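Carboxylesterase (Est-2) (Archaeoglobus fulgidus, PDB 5FRD) hydrolyses carboxylic esters, probably as a serine esterase of the alpha/beta hydrolase fold, and binds coenzyme A near the active site. Local coordinates at residues A[96-99]-A[104-107]; A[74-77]-A[82-85]; A[134-139]-A[156-161]. One frame throughout, in Å; residues are numbered along the deposited sequence. Where two conformers were deposited one is given.

Contact 1: residues A[96-99]-A[104-107]; sequences QKLY and EICL
Leu-98 and Tyr-99 pack on Ile-105 and Cys-106 in a buried, apolar contact of the alpha/beta hydrolase fold, between a helix and the turn and strand start that follow it. It lies within a beta-alpha-beta unit made of strand 83-88, helix 90-101 and strand 106-112. The end of the helix is held here against the start of the next strand. The backbones are nearest at Tyr-99 and Cys-106, whose CA atoms are 6.3 Å apart. No hydrogen bond crosses the contact.

Leu-98 works through one methyl. Its CG is anti to the backbone N (chi1 -178°), and CD2 of Leu-98 ends 4.0 Å from CD1 of Ile-105. The two side chains cross at about a right angle. The same CD2 comes close to the sulfur of Cys-106. That residue was modelled in two conformers, so the very short approach is doubtful in detail. Ala-72 of helix 65-79 also touches Leu-98, and Ser-73 touches Ile-105.

The Tyr-99 ring presents an edge, not a face, to Cys-106. SG of Cys-106 is 5.3 Å from the Tyr-99 ring centroid and 86° off its normal, a Cys sulfur-aromatic contact at the edge in this conformer. The ring's far end is fixed separately, since its OH is hydrogen-bonded to the N of Gly-189. Close to the ring plane, CD1 of Tyr-99 meets CB of Cys-106 at 3.9 Å.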
ATOM      1  N   GLN A  96      -4.294   6.992   3.538  1.00 14.15           N
ATOM      2  CA  GLN A  96      -4.871   8.323   3.543  1.00 14.62           C
ATOM      3  C   GLN A  96      -6.028   8.387   4.545  1.00 17.46           C
ATOM      4  O   GLN A  96      -6.077   9.348   5.339  1.00 18.39           O
ATOM      5  CB  GLN A  96      -5.365   8.697   2.152  1.00 16.00           C
ATOM      6  CG  GLN A  96      -4.246   8.926   1.161  1.00 15.85           C
ATOM      7  CD  GLN A  96      -4.766   9.036  -0.241  1.00 16.03           C
ATOM      8  OE1 GLN A  96      -5.312  10.066  -0.623  1.00 17.12           O
ATOM      9  NE2 GLN A  96      -4.655   7.965  -1.015  1.00 15.70           N
ATOM     10  N   LYS A  97      -6.925   7.399   4.546  1.00 16.19           N
ATOM     11  CA  LYS A  97      -8.028   7.373   5.500  0.70 15.02           C
ATOM     12  C   LYS A  97      -7.528   7.217   6.929  1.00 17.84           C
ATOM     13  O   LYS A  97      -8.092   7.829   7.869  1.00 19.40           O
ATOM     14  CB  LYS A  97      -9.072   6.334   5.144  0.70 16.09           C
ATOM     15  CG  LYS A  97      -9.803   6.601   3.846  0.70 20.34           C
ATOM     16  CD  LYS A  97     -10.735   7.806   3.875  0.70 36.77           C
ATOM     17  CE  LYS A  97     -11.890   7.638   2.901  0.70 45.68           C
ATOM     18  NZ  LYS A  97     -13.026   8.504   3.307  0.70 36.49           N
ATOM     19  N   LEU A  98      -6.474   6.437   7.134  1.00 15.64           N
ATOM     20  CA  LEU A  98      -5.861   6.295   8.435  1.00 16.43           C
ATOM     21  C   LEU A  98      -5.354   7.643   8.952  1.00 17.95           C
ATOM     22  O   LEU A  98      -5.571   7.992  10.125  1.00 17.76           O
ATOM     23  CB  LEU A  98      -4.743   5.247   8.379  1.00 15.67           C
ATOM     24  CG  LEU A  98      -3.986   4.907   9.651  1.00 18.21           C
ATOM     25  CD1 LEU A  98      -3.336   3.526   9.542  1.00 20.50           C
ATOM     26  CD2 LEU A  98      -2.930   5.936   9.985  1.00 22.25           C
ATOM     27  N   TYR A  99      -4.655   8.391   8.105  1.00 17.24           N
ATOM     28  CA  TYR A  99      -4.155   9.706   8.479  1.00 19.93           C
ATOM     29  C   TYR A  99      -5.313  10.633   8.826  1.00 20.08           C
ATOM     30  O   TYR A  99      -5.236  11.364   9.817  1.00 21.54           O
ATOM     31  CB  TYR A  99      -3.267  10.312   7.377  1.00 19.69           C
ATOM     32  CG  TYR A  99      -2.879  11.732   7.720  1.00 19.17           C
ATOM     33  CD1 TYR A  99      -1.932  11.987   8.680  1.00 20.56           C
ATOM     34  CD2 TYR A  99      -3.525  12.795   7.137  1.00 20.15           C
ATOM     35  CE1 TYR A  99      -1.602  13.286   9.051  1.00 21.10           C
ATOM     36  CE2 TYR A  99      -3.204  14.093   7.483  1.00 19.46           C
ATOM     37  CZ  TYR A  99      -2.229  14.320   8.414  1.00 20.32           C
ATOM     38  OH  TYR A  99      -1.929  15.642   8.732  1.00 23.01           O
ATOM     39  N   GLU A 104      -2.537  11.570  14.683  1.00 20.82           N
ATOM     40  CA  GLU A 104      -1.594  11.502  15.769  0.60 25.16           C
ATOM     41  C   GLU A 104      -0.637  10.307  15.699  1.00 19.01           C
ATOM     42  O   GLU A 104       0.458  10.341  16.230  1.00 24.21           O
ATOM     43  CB  GLU A 104      -2.379  11.504  17.106  0.60 28.23           C
ATOM     44  CG  GLU A 104      -3.245  10.265  17.408  0.60 33.11           C
ATOM     45  CD  GLU A 104      -4.612  10.230  16.716  0.60 30.22           C
ATOM     46  OE1 GLU A 104      -5.051  11.252  16.112  0.60 21.40           O
ATOM     47  OE2 GLU A 104      -5.261   9.154  16.798  0.60 37.67           O
ATOM     48  N   ILE A 105      -1.091   9.232  15.039  1.00 17.73           N
ATOM     49  CA  ILE A 105      -0.269   8.016  14.965  1.00 17.72           C
ATOM     50  C   ILE A 105       0.641   7.975  13.730  1.00 17.96           C
ATOM     51  O   ILE A 105       1.420   7.056  13.626  1.00 18.10           O
ATOM     52  CB  ILE A 105      -1.080   6.695  15.089  1.00 18.20           C
ATOM     53  CG1 ILE A 105      -1.916   6.407  13.862  1.00 17.73           C
ATOM     54  CG2 ILE A 105      -1.938   6.700  16.376  1.00 18.88           C
ATOM     55  CD1 ILE A 105      -2.765   5.152  13.922  1.00 19.41           C
ATOM     56  N   CYS A 106       0.525   8.985  12.862  1.00 16.95           N
ATOM     57  CA  CYS A 106       1.313   9.078  11.631  0.70 17.62           C
ATOM     58  C   CYS A 106       2.453  10.044  11.789  1.00 20.26           C
ATOM     59  O   CYS A 106       2.237  11.267  11.962  1.00 23.46           O
ATOM     60  CB  CYS A 106       0.460   9.573  10.512  0.70 16.69           C
ATOM     61  SG  CYS A 106      -0.879   8.474  10.144  0.70 19.51           S
ATOM     62  N   LEU A 107       3.664   9.534  11.754  1.00 15.74           N
ATOM     63  CA  LEU A 107       4.839  10.365  11.775  1.00 17.36           C
ATOM     64  C   LEU A 107       5.103  10.958  10.392  1.00 18.88           C
ATOM     65  O   LEU A 107       5.658  12.061  10.252  1.00 19.44           O
ATOM     66  CB  LEU A 107       6.065   9.582  12.184  1.00 18.14           C
ATOM     67  CG  LEU A 107       5.980   8.820  13.515  1.00 19.04           C
ATOM     68  CD1 LEU A 107       7.237   8.012  13.703  1.00 23.39           C
ATOM     69  CD2 LEU A 107       5.760   9.813  14.660  1.00 21.95           C
TER

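Contact 2: residues A[74-77]-A[82-85]; sequences ESLK and KAVV
The chain leaves helix 65-79 at its C-terminal end and turns back into strand 83-88, so that Leu-76 faces Lys-82, Ala-83 and Val-85. The CA atoms of Leu-76 and Lys-82 are 6.9 Å apart. No hydrogen bond joins the segments. This is a helix lying against the central sheet of the alpha/beta hydrolase fold.

Leu-76 carries the contact from the helix side. A chi1 of -171° swings its CG to the side opposite the backbone N, and its two methyls part, one to the strand and one to the residue before it. CD1 of Leu-76 meets CG2 of Val-85 at 3.6 Å. CD1 of Leu-76 is also 4.2 Å from CB of Ala-83. CD2 of Leu-76 rests 3.8 Å from CA of Lys-82, just before the strand. The side chain of Lys-82 starts away from the helix. Phe-25 of the neighbouring strand 24-27 also touches Leu-76 and Ala-83.

With an alanine here both methyls are gone, and CG2 of Val-85 and the backbone at Lys-82 would probably be left without their helix partner. With only hydrocarbon meeting hydrocarbon and main chain, the helix is held here by van der Waals contact and burial.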
ATOM      1  N   GLU A  74      -5.698   0.358  14.440  1.00 13.95           N
ATOM      2  CA  GLU A  74      -5.623  -0.419  15.662  1.00 15.80           C
ATOM      3  C   GLU A  74      -4.386  -1.286  15.689  1.00 14.84           C
ATOM      4  O   GLU A  74      -3.713  -1.437  16.702  1.00 15.82           O
ATOM      5  CB  GLU A  74      -6.878  -1.287  15.836  1.00 17.21           C
ATOM      6  CG  GLU A  74      -8.122  -0.485  16.154  1.00 18.33           C
ATOM      7  CD  GLU A  74      -8.034   0.184  17.517  1.00 24.81           C
ATOM      8  OE1 GLU A  74      -7.796  -0.515  18.512  1.00 28.68           O
ATOM      9  OE2 GLU A  74      -8.142   1.416  17.583  1.00 27.35           O
ATOM     10  N   SER A  75      -4.044  -1.859  14.534  1.00 12.87           N
ATOM     11  CA  SER A  75      -2.866  -2.707  14.461  1.00 13.60           C
ATOM     12  C   SER A  75      -1.552  -1.930  14.608  1.00 14.25           C
ATOM     13  O   SER A  75      -0.638  -2.392  15.249  1.00 14.15           O
ATOM     14  CB  SER A  75      -2.856  -3.477  13.129  1.00 13.21           C
ATOM     15  OG  SER A  75      -3.976  -4.332  12.988  1.00 13.55           O
ATOM     16  N   LEU A  76      -1.490  -0.737  14.035  1.00 11.99           N
ATOM     17  CA  LEU A  76      -0.366   0.134  14.198  1.00 12.64           C
ATOM     18  C   LEU A  76      -0.197   0.499  15.677  1.00 12.78           C
ATOM     19  O   LEU A  76       0.869   0.367  16.240  1.00 14.33           O
ATOM     20  CB  LEU A  76      -0.536   1.370  13.297  1.00 13.14           C
ATOM     21  CG  LEU A  76       0.609   2.332  13.146  1.00 14.28           C
ATOM     22  CD1 LEU A  76       0.387   3.241  11.948  1.00 16.55           C
ATOM     23  CD2 LEU A  76       0.883   3.164  14.397  1.00 14.63           C
ATOM     24  N   LYS A  77      -1.286   0.934  16.289  1.00 13.83           N
ATOM     25  CA  LYS A  77      -1.239   1.305  17.704  0.70 14.92           C
ATOM     26  C   LYS A  77      -0.704   0.166  18.578  1.00 14.62           C
ATOM     27  O   LYS A  77       0.083   0.407  19.495  1.00 17.62           O
ATOM     28  CB  LYS A  77      -2.627   1.718  18.190  0.70 16.99           C
ATOM     29  CG  LYS A  77      -3.091   3.063  17.688  0.70 21.98           C
ATOM     30  CD  LYS A  77      -4.572   3.266  18.006  0.70 27.66           C
ATOM     31  CE  LYS A  77      -5.092   4.581  17.463  0.70 33.17           C
ATOM     32  NZ  LYS A  77      -6.549   4.745  17.725  0.70 37.90           N
ATOM     33  N   LYS A  82       3.267   4.695  16.983  1.00 15.88           N
ATOM     34  CA  LYS A  82       3.259   5.713  15.930  0.50 16.24           C
ATOM     35  C   LYS A  82       4.243   5.269  14.861  1.00 17.81           C
ATOM     36  O   LYS A  82       5.199   4.573  15.141  1.00 19.13           O
ATOM     37  CB  LYS A  82       3.666   7.073  16.461  0.50 21.49           C
ATOM     38  CG  LYS A  82       2.802   7.570  17.596  0.50 22.65           C
ATOM     39  CD  LYS A  82       3.176   9.001  17.941  0.50 28.45           C
ATOM     40  CE  LYS A  82       2.411   9.509  19.159  0.50 44.97           C
ATOM     41  NZ  LYS A  82       0.995   9.863  18.849  0.50 41.25           N
ATOM     42  N   ALA A  83       3.992   5.641  13.607  1.00 15.74           N
ATOM     43  CA  ALA A  83       4.884   5.152  12.546  1.00 14.85           C
ATOM     44  C   ALA A  83       4.811   6.005  11.312  1.00 11.90           C
ATOM     45  O   ALA A  83       3.843   6.748  11.094  1.00 14.50           O
ATOM     46  CB  ALA A  83       4.507   3.728  12.156  1.00 16.62           C
ATOM     47  N   VAL A  84       5.851   5.865  10.479  1.00 12.98           N
ATOM     48  CA  VAL A  84       5.761   6.232   9.083  1.00 13.26           C
ATOM     49  C   VAL A  84       4.859   5.181   8.426  1.00 13.32           C
ATOM     50  O   VAL A  84       5.178   3.992   8.497  1.00 15.12           O
ATOM     51  CB  VAL A  84       7.151   6.259   8.472  1.00 13.81           C
ATOM     52  CG1 VAL A  84       7.074   6.541   6.971  1.00 16.06           C
ATOM     53  CG2 VAL A  84       8.026   7.290   9.174  1.00 14.93           C
ATOM     54  N   VAL A  85       3.786   5.612   7.801  1.00 12.04           N
ATOM     55  CA  VAL A  85       2.832   4.700   7.195  1.00 11.77           C
ATOM     56  C   VAL A  85       3.070   4.635   5.702  1.00 13.34           C
ATOM     57  O   VAL A  85       3.030   5.682   5.030  1.00 14.68           O
ATOM     58  CB  VAL A  85       1.400   5.128   7.474  1.00 13.36           C
ATOM     59  CG1 VAL A  85       0.404   4.184   6.824  1.00 14.79           C
ATOM     60  CG2 VAL A  85       1.143   5.202   8.984  1.00 15.81           C
TER

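Contact 3: residues A[134-139]-A[156-161]; sequences KAVDLM and REFLDR
Met-139 reaches Phe-158 with an extended chain. Its first torsion (chi1 -176°) turns CG away from the backbone N, and the bonds beyond stay extended, carrying SD and CE to the far end of the ring. SD of Met-139 stands 3.7 Å from CE2 of Phe-158. SD of Met-139 is 4.9 Å from the Phe-158 ring centroid and 64° off the normal, so the sulfur comes in obliquely in a Met-aromatic contact. CE of Met-139 touches CE2 of Phe-158 at 3.8 Å. The two side chains cross at about a right angle.

Val-136, one turn earlier, packs against the base of the Phe-158 side chain. CG1 of Val-136 lies 3.8 Å from CB of Phe-158 and near the ring plane, at the edge. CG2 of Val-136 is 4.2 Å from CD2 of Leu-159.

The axes of segments 134-139 and 156-160 approach to 10.0 Å, with directions 140° apart. Asp-137 forms a salt bridge with Arg-155, just before the second segment. These helices belong to the helical insertion between strands 106-112 and 192-197, where alpha/beta hydrolases commonly carry a cap. Within it Leu-128 of helix 127-130 packs on Val-136, Ile-124 of helix 122-125 on Met-139, and helix 162-173 meets Met-139 through Leu-169 and Phe-158 through Leu-165.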
ATOM      1  N   LYS A 134      -8.258 -13.322 -18.257  1.00 21.29           N
ATOM      2  CA  LYS A 134      -8.045 -12.189 -19.153  0.60 21.51           C
ATOM      3  C   LYS A 134      -7.941 -10.879 -18.364  1.00 17.75           C
ATOM      4  O   LYS A 134      -7.108 -10.013 -18.699  1.00 20.66           O
ATOM      5  CB  LYS A 134      -9.188 -12.129 -20.171  0.60 27.92           C
ATOM      6  CG  LYS A 134      -9.042 -11.124 -21.300  0.60 29.21           C
ATOM      7  CD  LYS A 134     -10.268 -11.164 -22.212  0.60 39.41           C
ATOM      8  CE  LYS A 134     -10.075 -10.358 -23.487  0.60 51.51           C
ATOM      9  NZ  LYS A 134     -11.277 -10.423 -24.363  0.60 64.13           N
ATOM     10  N   ALA A 135      -8.765 -10.757 -17.329  1.00 18.31           N
ATOM     11  CA  ALA A 135      -8.783  -9.541 -16.501  1.00 17.96           C
ATOM     12  C   ALA A 135      -7.490  -9.431 -15.710  1.00 19.68           C
ATOM     13  O   ALA A 135      -6.927  -8.344 -15.596  1.00 17.72           O
ATOM     14  CB  ALA A 135      -9.988  -9.538 -15.603  1.00 18.13           C
ATOM     15  N   VAL A 136      -7.058 -10.560 -15.149  1.00 17.74           N
ATOM     16  CA  VAL A 136      -5.821 -10.597 -14.390  1.00 18.22           C
ATOM     17  C   VAL A 136      -4.658 -10.260 -15.305  1.00 17.86           C
ATOM     18  O   VAL A 136      -3.800  -9.449 -14.942  1.00 18.63           O
ATOM     19  CB  VAL A 136      -5.636 -11.944 -13.689  1.00 18.74           C
ATOM     20  CG1 VAL A 136      -4.219 -12.100 -13.180  1.00 19.99           C
ATOM     21  CG2 VAL A 136      -6.634 -12.098 -12.554  1.00 19.21           C
ATOM     22  N   ASP A 137      -4.584 -10.858 -16.499  1.00 19.12           N
ATOM     23  CA  ASP A 137      -3.524 -10.544 -17.417  1.00 18.10           C
ATOM     24  C   ASP A 137      -3.502  -9.063 -17.833  1.00 17.14           C
ATOM     25  O   ASP A 137      -2.443  -8.470 -17.935  1.00 19.35           O
ATOM     26  CB  ASP A 137      -3.587 -11.393 -18.680  1.00 21.41           C
ATOM     27  CG  ASP A 137      -3.248 -12.852 -18.424  1.00 30.45           C
ATOM     28  OD1 ASP A 137      -2.608 -13.194 -17.401  1.00 27.38           O
ATOM     29  OD2 ASP A 137      -3.606 -13.652 -19.314  1.00 29.80           O
ATOM     30  N   LEU A 138      -4.674  -8.476 -18.017  1.00 18.00           N
ATOM     31  CA  LEU A 138      -4.757  -7.043 -18.354  1.00 19.62           C
ATOM     32  C   LEU A 138      -4.233  -6.165 -17.206  1.00 18.44           C
ATOM     33  O   LEU A 138      -3.361  -5.317 -17.398  1.00 18.75           O
ATOM     34  CB  LEU A 138      -6.198  -6.678 -18.683  1.00 20.73           C
ATOM     35  CG  LEU A 138      -6.458  -5.189 -18.948  1.00 23.77           C
ATOM     36  CD1 LEU A 138      -5.598  -4.660 -20.079  1.00 25.21           C
ATOM     37  CD2 LEU A 138      -7.936  -4.999 -19.206  1.00 23.25           C
ATOM     38  N   MET A 139      -4.723  -6.450 -16.001  1.00 16.49           N
ATOM     39  CA  MET A 139      -4.247  -5.712 -14.825  1.00 16.22           C
ATOM     40  C   MET A 139      -2.737  -5.846 -14.662  1.00 16.75           C
ATOM     41  O   MET A 139      -2.009  -4.878 -14.428  1.00 16.74           O
ATOM     42  CB  MET A 139      -4.963  -6.186 -13.586  1.00 18.64           C
ATOM     43  CG  MET A 139      -4.582  -5.388 -12.355  1.00 17.85           C
ATOM     44  SD  MET A 139      -5.587  -5.898 -10.976  1.00 20.37           S
ATOM     45  CE  MET A 139      -4.770  -4.960  -9.664  1.00 17.93           C
ATOM     46  N   ARG A 156      -0.354 -16.035 -10.524  1.00 15.28           N
ATOM     47  CA  ARG A 156      -0.937 -17.190  -9.870  1.00 14.69           C
ATOM     48  C   ARG A 156      -1.677 -16.833  -8.579  1.00 13.90           C
ATOM     49  O   ARG A 156      -2.729 -17.359  -8.268  1.00 16.05           O
ATOM     50  CB  ARG A 156       0.118 -18.254  -9.582  1.00 16.39           C
ATOM     51  CG  ARG A 156       0.702 -18.857 -10.850  1.00 17.88           C
ATOM     52  CD  ARG A 156       1.448 -20.159 -10.579  1.00 19.90           C
ATOM     53  NE  ARG A 156       2.483 -19.939  -9.589  1.00 19.37           N
ATOM     54  CZ  ARG A 156       3.689 -19.459  -9.851  1.00 20.06           C
ATOM     55  NH1 ARG A 156       4.110 -19.197 -11.088  1.00 20.46           N
ATOM     56  NH2 ARG A 156       4.539 -19.289  -8.833  1.00 24.94           N
ATOM     57  N   GLU A 157      -1.076 -15.919  -7.818  1.00 14.53           N
ATOM     58  CA  GLU A 157      -1.757 -15.416  -6.613  1.00 14.51           C
ATOM     59  C   GLU A 157      -3.114 -14.817  -6.940  1.00 13.97           C
ATOM     60  O   GLU A 157      -4.109 -15.100  -6.292  1.00 14.72           O
ATOM     61  CB  GLU A 157      -0.876 -14.386  -5.895  1.00 14.49           C
ATOM     62  CG  GLU A 157       0.361 -14.973  -5.232  1.00 16.19           C
ATOM     63  CD  GLU A 157       1.289 -13.952  -4.657  1.00 20.53           C
ATOM     64  OE1 GLU A 157       1.140 -12.749  -4.945  1.00 21.83           O
ATOM     65  OE2 GLU A 157       2.174 -14.366  -3.865  1.00 23.64           O
ATOM     66  N   PHE A 158      -3.153 -13.962  -7.962  1.00 14.13           N
ATOM     67  CA  PHE A 158      -4.422 -13.343  -8.346  1.00 15.35           C
ATOM     68  C   PHE A 158      -5.452 -14.382  -8.808  1.00 14.97           C
ATOM     69  O   PHE A 158      -6.624 -14.292  -8.435  1.00 15.59           O
ATOM     70  CB  PHE A 158      -4.162 -12.287  -9.420  1.00 15.03           C
ATOM     71  CG  PHE A 158      -3.808 -10.901  -8.900  1.00 16.57           C
ATOM     72  CD1 PHE A 158      -3.493 -10.636  -7.565  1.00 16.86           C
ATOM     73  CD2 PHE A 158      -3.816  -9.838  -9.795  1.00 17.55           C
ATOM     74  CE1 PHE A 158      -3.196  -9.345  -7.155  1.00 16.28           C
ATOM     75  CE2 PHE A 158      -3.493  -8.550  -9.408  1.00 19.36           C
ATOM     76  CZ  PHE A 158      -3.206  -8.311  -8.078  1.00 18.20           C
ATOM     77  N   LEU A 159      -4.991 -15.376  -9.580  1.00 15.50           N
ATOM     78  CA  LEU A 159      -5.917 -16.437 -10.013  1.00 15.07           C
ATOM     79  C   LEU A 159      -6.465 -17.243  -8.845  1.00 15.80           C
ATOM     80  O   LEU A 159      -7.574 -17.730  -8.888  1.00 17.22           O
ATOM     81  CB  LEU A 159      -5.244 -17.341 -11.038  1.00 16.77           C
ATOM     82  CG  LEU A 159      -4.961 -16.685 -12.379  1.00 18.24           C
ATOM     83  CD1 LEU A 159      -4.112 -17.599 -13.260  1.00 21.76           C
ATOM     84  CD2 LEU A 159      -6.244 -16.291 -13.110  1.00 23.13           C
ATOM     85  N   ASP A 160      -5.660 -17.382  -7.779  1.00 15.12           N
ATOM     86  CA  ASP A 160      -6.075 -18.032  -6.536  1.00 15.34           C
ATOM     87  C   ASP A 160      -6.932 -17.178  -5.593  1.00 14.99           C
ATOM     88  O   ASP A 160      -7.477 -17.675  -4.602  1.00 18.05           O
ATOM     89  CB  ASP A 160      -4.838 -18.541  -5.781  1.00 14.97           C
ATOM     90  CG  ASP A 160      -4.185 -19.763  -6.431  1.00 21.80           C
ATOM     91  OD1 ASP A 160      -4.802 -20.389  -7.327  1.00 21.91           O
ATOM     92  OD2 ASP A 160      -3.035 -20.114  -6.024  1.00 20.23           O
ATOM     93  N   ARG A 161      -7.013 -15.879  -5.878  1.00 14.91           N
ATOM     94  CA  ARG A 161      -7.685 -14.930  -4.979  1.00 14.82           C
ATOM     95  C   ARG A 161      -8.653 -14.040  -5.728  1.00 16.05           C
ATOM     96  O   ARG A 161      -8.831 -12.893  -5.358  1.00 16.23           O
ATOM     97  CB  ARG A 161      -6.607 -14.064  -4.320  1.00 14.88           C
ATOM     98  CG  ARG A 161      -5.573 -14.824  -3.525  1.00 16.01           C
ATOM     99  CD  ARG A 161      -4.394 -13.940  -3.206  1.00 13.94           C
ATOM    100  NE  ARG A 161      -3.331 -14.735  -2.648  1.00 15.10           N
ATOM    101  CZ  ARG A 161      -2.141 -14.265  -2.288  1.00 15.68           C
ATOM    102  NH1 ARG A 161      -1.871 -12.968  -2.360  1.00 16.03           N
ATOM    103  NH2 ARG A 161      -1.204 -15.121  -1.866  1.00 17.90           N
TER

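How the contacts relate
Contacts 1 and 2 are neighbours, with centres about 8 Å apart. Their strands lie side by side in the central sheet, and N of Leu-107 is 2.9 Å from O of Ala-83, a probable hydrogen bond. A second, NZ of Lys-82 to O of Glu-104 at 2.7 Å, links the residues just ahead of the two strands. Contact 3 lies on the opposite side of the chain's centre, about 31 Å from contact 1 and 30 Å from contact 2, between centres. Contacts 1 and 2 lie away from the annotated coenzyme A sites; contact 3 comes near. The Met-139 side chain is about 6 Å from bound coenzyme A and lies near, without touching, the probable Ser-His-Asp triad.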